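Local coordinates for DUF4439 domain-containing protein (Mycobacterium tuberculosis, PDB 2IB0), which is of unknown function but folds as a four-helix bundle of the ferritin-like superfamily, at residues A[60-65]-A[105-110]. Residues are numbered along the deposited sequence; the frame is centred on the assembly and turned at random.
Sequences KQHRHR and RMENDG
His62 and Glu107 reach for each other from opposite directions through the middle of the chain, and their ends make the one direct touch between 60-65 and 105-110. The carboxylate meets the imidazole at the edge of the ring: His62 NE2 donates to Glu107 OE2 over 2.7 Å, with an N-H...O angle of 162° and the oxygen close to the ring plane. On the acceptor side the donor meets OE2 on the syn side, 19° out of the carboxylate plane; the planes of ring and carboxylate are 34° apart. Glu107 gets there by a bend in its chain at chi2: its CB does not point at the other helix, yet the carboxylate swings across to it. The backbones stay well separated, the nearest CA pair, His62 and Gly110, being 10.0 Å apart. Helices 52-75 and 96-120 belong to a four-helix bundle of the ferritin-like clan, and the pair sits in its buried core, where helices 18-46 and 124-150 supply further polar groups. Such a Glu/His cluster shared by all four helices recalls the place where many ferritin-like proteins hold a diiron centre, though no metal is modelled among the groups described here. His62 ND1 is hydrogen-bonded to Glu33 OE1, so both ring nitrogens are held, which restrains the rotation of the imidazole; Tyr40 OH bonds to Glu107 OE2, giving that oxygen a second grip. The other oxygen is served by water. Water 1 donates to Glu107 OE1 at 2.9 Å and accepts from Arg65 NH2 at 2.9 Å. The water lies at the edge of the guanidinium, in its plane, while a second water spans Arg65 NH1 and Glu107 OE1 by weak bonds only. Arg65 NH1 and Glu107 OE1 are 5.1 Å apart, not in direct contact; the guanidinium makes salt bridges with Glu33 through NH1 and Glu136 through NH2.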
ATOM      1  N   LYS A  60     -11.160   7.475 -11.519  1.00 40.46           N
ATOM      2  CA  LYS A  60     -11.734   8.413 -10.550  1.00 41.48           C
ATOM      3  C   LYS A  60     -10.759   8.640  -9.388  1.00 39.78           C
ATOM      4  O   LYS A  60     -10.526   9.770  -8.962  1.00 40.29           O
ATOM      5  CB  LYS A  60     -13.103   7.910 -10.081  1.00 41.07           C
ATOM      6  CG  LYS A  60     -13.706   8.599  -8.874  1.00 45.49           C
ATOM      7  CD  LYS A  60     -14.934   7.818  -8.332  1.00 45.03           C
ATOM      8  CE  LYS A  60     -14.538   6.755  -7.256  1.00 52.35           C
ATOM      9  NZ  LYS A  60     -15.673   6.372  -6.289  1.00 52.10           N
ATOM     10  N   GLN A  61     -10.170   7.560  -8.899  1.00 39.31           N
ATOM     11  CA  GLN A  61      -9.109   7.629  -7.882  1.00 38.59           C
ATOM     12  C   GLN A  61      -7.901   8.517  -8.292  1.00 37.33           C
ATOM     13  O   GLN A  61      -7.435   9.361  -7.519  1.00 35.38           O
ATOM     14  CB  GLN A  61      -8.645   6.223  -7.524  1.00 38.42           C
ATOM     15  CG  GLN A  61      -7.515   6.184  -6.516  1.00 39.13           C
ATOM     16  CD  GLN A  61      -7.067   4.746  -6.255  1.00 40.45           C
ATOM     17  OE1 GLN A  61      -6.102   4.257  -6.847  1.00 42.37           O
ATOM     18  NE2 GLN A  61      -7.814   4.054  -5.428  1.00 37.13           N
ATOM     19  N   HIS A  62      -7.409   8.310  -9.505  1.00 36.50           N
ATOM     20  CA  HIS A  62      -6.323   9.154 -10.000  1.00 36.01           C
ATOM     21  C   HIS A  62      -6.727  10.600 -10.271  1.00 35.53           C
ATOM     22  O   HIS A  62      -5.962  11.497  -9.948  1.00 36.65           O
ATOM     23  CB  HIS A  62      -5.696   8.573 -11.242  1.00 35.12           C
ATOM     24  CG  HIS A  62      -4.967   7.314 -10.999  1.00 33.06           C
ATOM     25  ND1 HIS A  62      -3.721   7.285 -10.408  1.00 33.28           N
ATOM     26  CD2 HIS A  62      -5.316   6.026 -11.227  1.00 32.76           C
ATOM     27  CE1 HIS A  62      -3.333   6.028 -10.286  1.00 34.34           C
ATOM     28  NE2 HIS A  62      -4.270   5.246 -10.801  1.00 32.98           N
ATOM     29  N   ARG A  63      -7.890  10.832 -10.877  1.00 35.02           N
ATOM     30  CA  ARG A  63      -8.317  12.200 -11.177  1.00 34.92           C
ATOM     31  C   ARG A  63      -8.480  12.996  -9.897  1.00 34.68           C
ATOM     32  O   ARG A  63      -8.023  14.136  -9.822  1.00 33.34           O
ATOM     33  CB  ARG A  63      -9.590  12.250 -12.025  1.00 35.49           C
ATOM     34  CG  ARG A  63      -9.368  11.878 -13.457  1.00 34.64           C
ATOM     35  CD  ARG A  63     -10.658  11.597 -14.126  1.00 36.59           C
ATOM     36  NE  ARG A  63     -10.426  11.528 -15.555  1.00 42.24           N
ATOM     37  CZ  ARG A  63     -11.131  10.802 -16.418  1.00 43.41           C
ATOM     38  NH1 ARG A  63     -12.134  10.041 -15.983  1.00 42.12           N
ATOM     39  NH2 ARG A  63     -10.816  10.836 -17.722  1.00 42.21           N
ATOM     40  N   HIS A  64      -9.057  12.344  -8.877  1.00 34.73           N
ATOM     41  CA  HIS A  64      -9.278  12.962  -7.583  1.00 35.73           C
ATOM     42  C   HIS A  64      -7.937  13.259  -6.890  1.00 35.19           C
ATOM     43  O   HIS A  64      -7.737  14.353  -6.388  1.00 35.36           O
ATOM     44  CB  HIS A  64     -10.185  12.072  -6.696  1.00 36.68           C
ATOM     45  CG  HIS A  64     -10.587  12.714  -5.397  1.00 41.32           C
ATOM     46  ND1 HIS A  64      -9.821  12.631  -4.247  1.00 47.85           N
ATOM     47  CD2 HIS A  64     -11.676  13.452  -5.061  1.00 46.19           C
ATOM     48  CE1 HIS A  64     -10.411  13.295  -3.267  1.00 45.22           C
ATOM     49  NE2 HIS A  64     -11.540  13.800  -3.731  1.00 46.81           N
ATOM     50  N   ARG A  65      -7.030  12.278  -6.855  1.00 33.96           N
ATOM     51  CA  ARG A  65      -5.697  12.475  -6.310  1.00 32.44           C
ATOM     52  C   ARG A  65      -4.964  13.642  -6.991  1.00 32.10           C
ATOM     53  O   ARG A  65      -4.399  14.492  -6.316  1.00 31.94           O
ATOM     54  CB  ARG A  65      -4.884  11.205  -6.492  1.00 32.39           C
ATOM     55  CG  ARG A  65      -3.581  11.221  -5.749  1.00 31.19           C
ATOM     56  CD  ARG A  65      -2.814   9.969  -6.058  1.00 30.25           C
ATOM     57  NE  ARG A  65      -3.468   8.786  -5.533  1.00 28.43           N
ATOM     58  CZ  ARG A  65      -3.362   7.573  -6.064  1.00 29.84           C
ATOM     59  NH1 ARG A  65      -2.636   7.391  -7.163  1.00 30.19           N
ATOM     60  NH2 ARG A  65      -3.989   6.533  -5.505  1.00 29.82           N
ATOM     61  N   ARG A 105       2.157  -1.645 -14.530  1.00 33.81           N
ATOM     62  CA  ARG A 105       3.371  -0.840 -14.618  1.00 34.64           C
ATOM     63  C   ARG A 105       3.098   0.608 -14.143  1.00 33.82           C
ATOM     64  O   ARG A 105       3.923   1.201 -13.443  1.00 33.20           O
ATOM     65  CB  ARG A 105       3.924  -0.849 -16.046  1.00 35.43           C
ATOM     66  CG  ARG A 105       4.875   0.313 -16.277  1.00 39.55           C
ATOM     67  CD  ARG A 105       6.212   0.166 -15.506  1.00 46.86           C
ATOM     68  NE  ARG A 105       7.238  -0.218 -16.470  1.00 56.38           N
ATOM     69  CZ  ARG A 105       8.128   0.612 -17.001  1.00 57.49           C
ATOM     70  NH1 ARG A 105       8.202   1.894 -16.627  1.00 57.88           N
ATOM     71  NH2 ARG A 105       8.972   0.128 -17.887  1.00 59.31           N
ATOM     72  N   MET A 106       1.946   1.152 -14.519  1.00 32.17           N
ATOM     73  CA  MET A 106       1.594   2.523 -14.166  1.00 32.81           C
ATOM     74  C   MET A 106       1.381   2.696 -12.658  1.00 31.96           C
ATOM     75  O   MET A 106       1.893   3.613 -12.077  1.00 31.72           O
ATOM     76  CB  MET A 106       0.398   3.033 -14.985  1.00 31.68           C
ATOM     77  CG  MET A 106       0.650   3.140 -16.509  1.00 34.08           C
ATOM     78  SD  MET A 106      -0.630   4.176 -17.254  1.00 33.87           S
ATOM     79  CE  MET A 106      -2.043   3.070 -16.922  1.00 25.88           C
ATOM     80  N   GLU A 107       0.744   1.717 -12.028  1.00 33.77           N
ATOM     81  CA  GLU A 107       0.484   1.704 -10.582  1.00 33.41           C
ATOM     82  C   GLU A 107       1.767   1.537  -9.803  1.00 34.70           C
ATOM     83  O   GLU A 107       1.971   2.194  -8.794  1.00 34.44           O
ATOM     84  CB  GLU A 107      -0.517   0.593 -10.277  1.00 33.40           C
ATOM     85  CG  GLU A 107      -1.958   0.864 -10.854  1.00 31.50           C
ATOM     86  CD  GLU A 107      -2.632   2.205 -10.391  1.00 34.13           C
ATOM     87  OE1 GLU A 107      -2.228   2.849  -9.381  1.00 34.12           O
ATOM     88  OE2 GLU A 107      -3.621   2.604 -11.037  1.00 32.57           O
ATOM     89  N   ASN A 108       2.622   0.614 -10.261  1.00 34.82           N
ATOM     90  CA  ASN A 108       3.957   0.431  -9.711  1.00 33.94           C
ATOM     91  C   ASN A 108       4.821   1.687  -9.816  1.00 33.77           C
ATOM     92  O   ASN A 108       5.478   2.039  -8.859  1.00 33.05           O
ATOM     93  CB  ASN A 108       4.663  -0.781 -10.348  1.00 34.20           C
ATOM     94  CG  ASN A 108       4.122  -2.121  -9.832  1.00 35.29           C
ATOM     95  OD1 ASN A 108       4.333  -3.181 -10.433  1.00 36.25           O
ATOM     96  ND2 ASN A 108       3.448  -2.077  -8.729  1.00 32.10           N
ATOM     97  N   ASP A 109       4.825   2.368 -10.966  1.00 33.04           N
ATOM     98  CA  ASP A 109       5.523   3.642 -11.086  1.00 33.32           C
ATOM     99  C   ASP A 109       4.918   4.699 -10.113  1.00 33.10           C
ATOM    100  O   ASP A 109       5.626   5.567  -9.595  1.00 31.71           O
ATOM    101  CB  ASP A 109       5.408   4.198 -12.534  1.00 32.86           C
ATOM    102  CG  ASP A 109       6.298   3.453 -13.559  1.00 36.67           C
ATOM    103  OD1 ASP A 109       7.201   2.659 -13.181  1.00 37.74           O
ATOM    104  OD2 ASP A 109       6.109   3.717 -14.788  1.00 43.59           O
ATOM    105  N   GLY A 110       3.595   4.667  -9.929  1.00 33.43           N
ATOM    106  CA  GLY A 110       2.937   5.585  -8.997  1.00 32.49           C
ATOM    107  C   GLY A 110       3.311   5.298  -7.533  1.00 33.39           C
ATOM    108  O   GLY A 110       3.510   6.248  -6.746  1.00 34.26           O
TER
HETATM  109  O   HOH W   1      -3.769   4.465  -7.539  1.00 31.87           O
HETATM  110  O   HOH W   2      -0.403   5.691  -8.728  1.00 45.55           O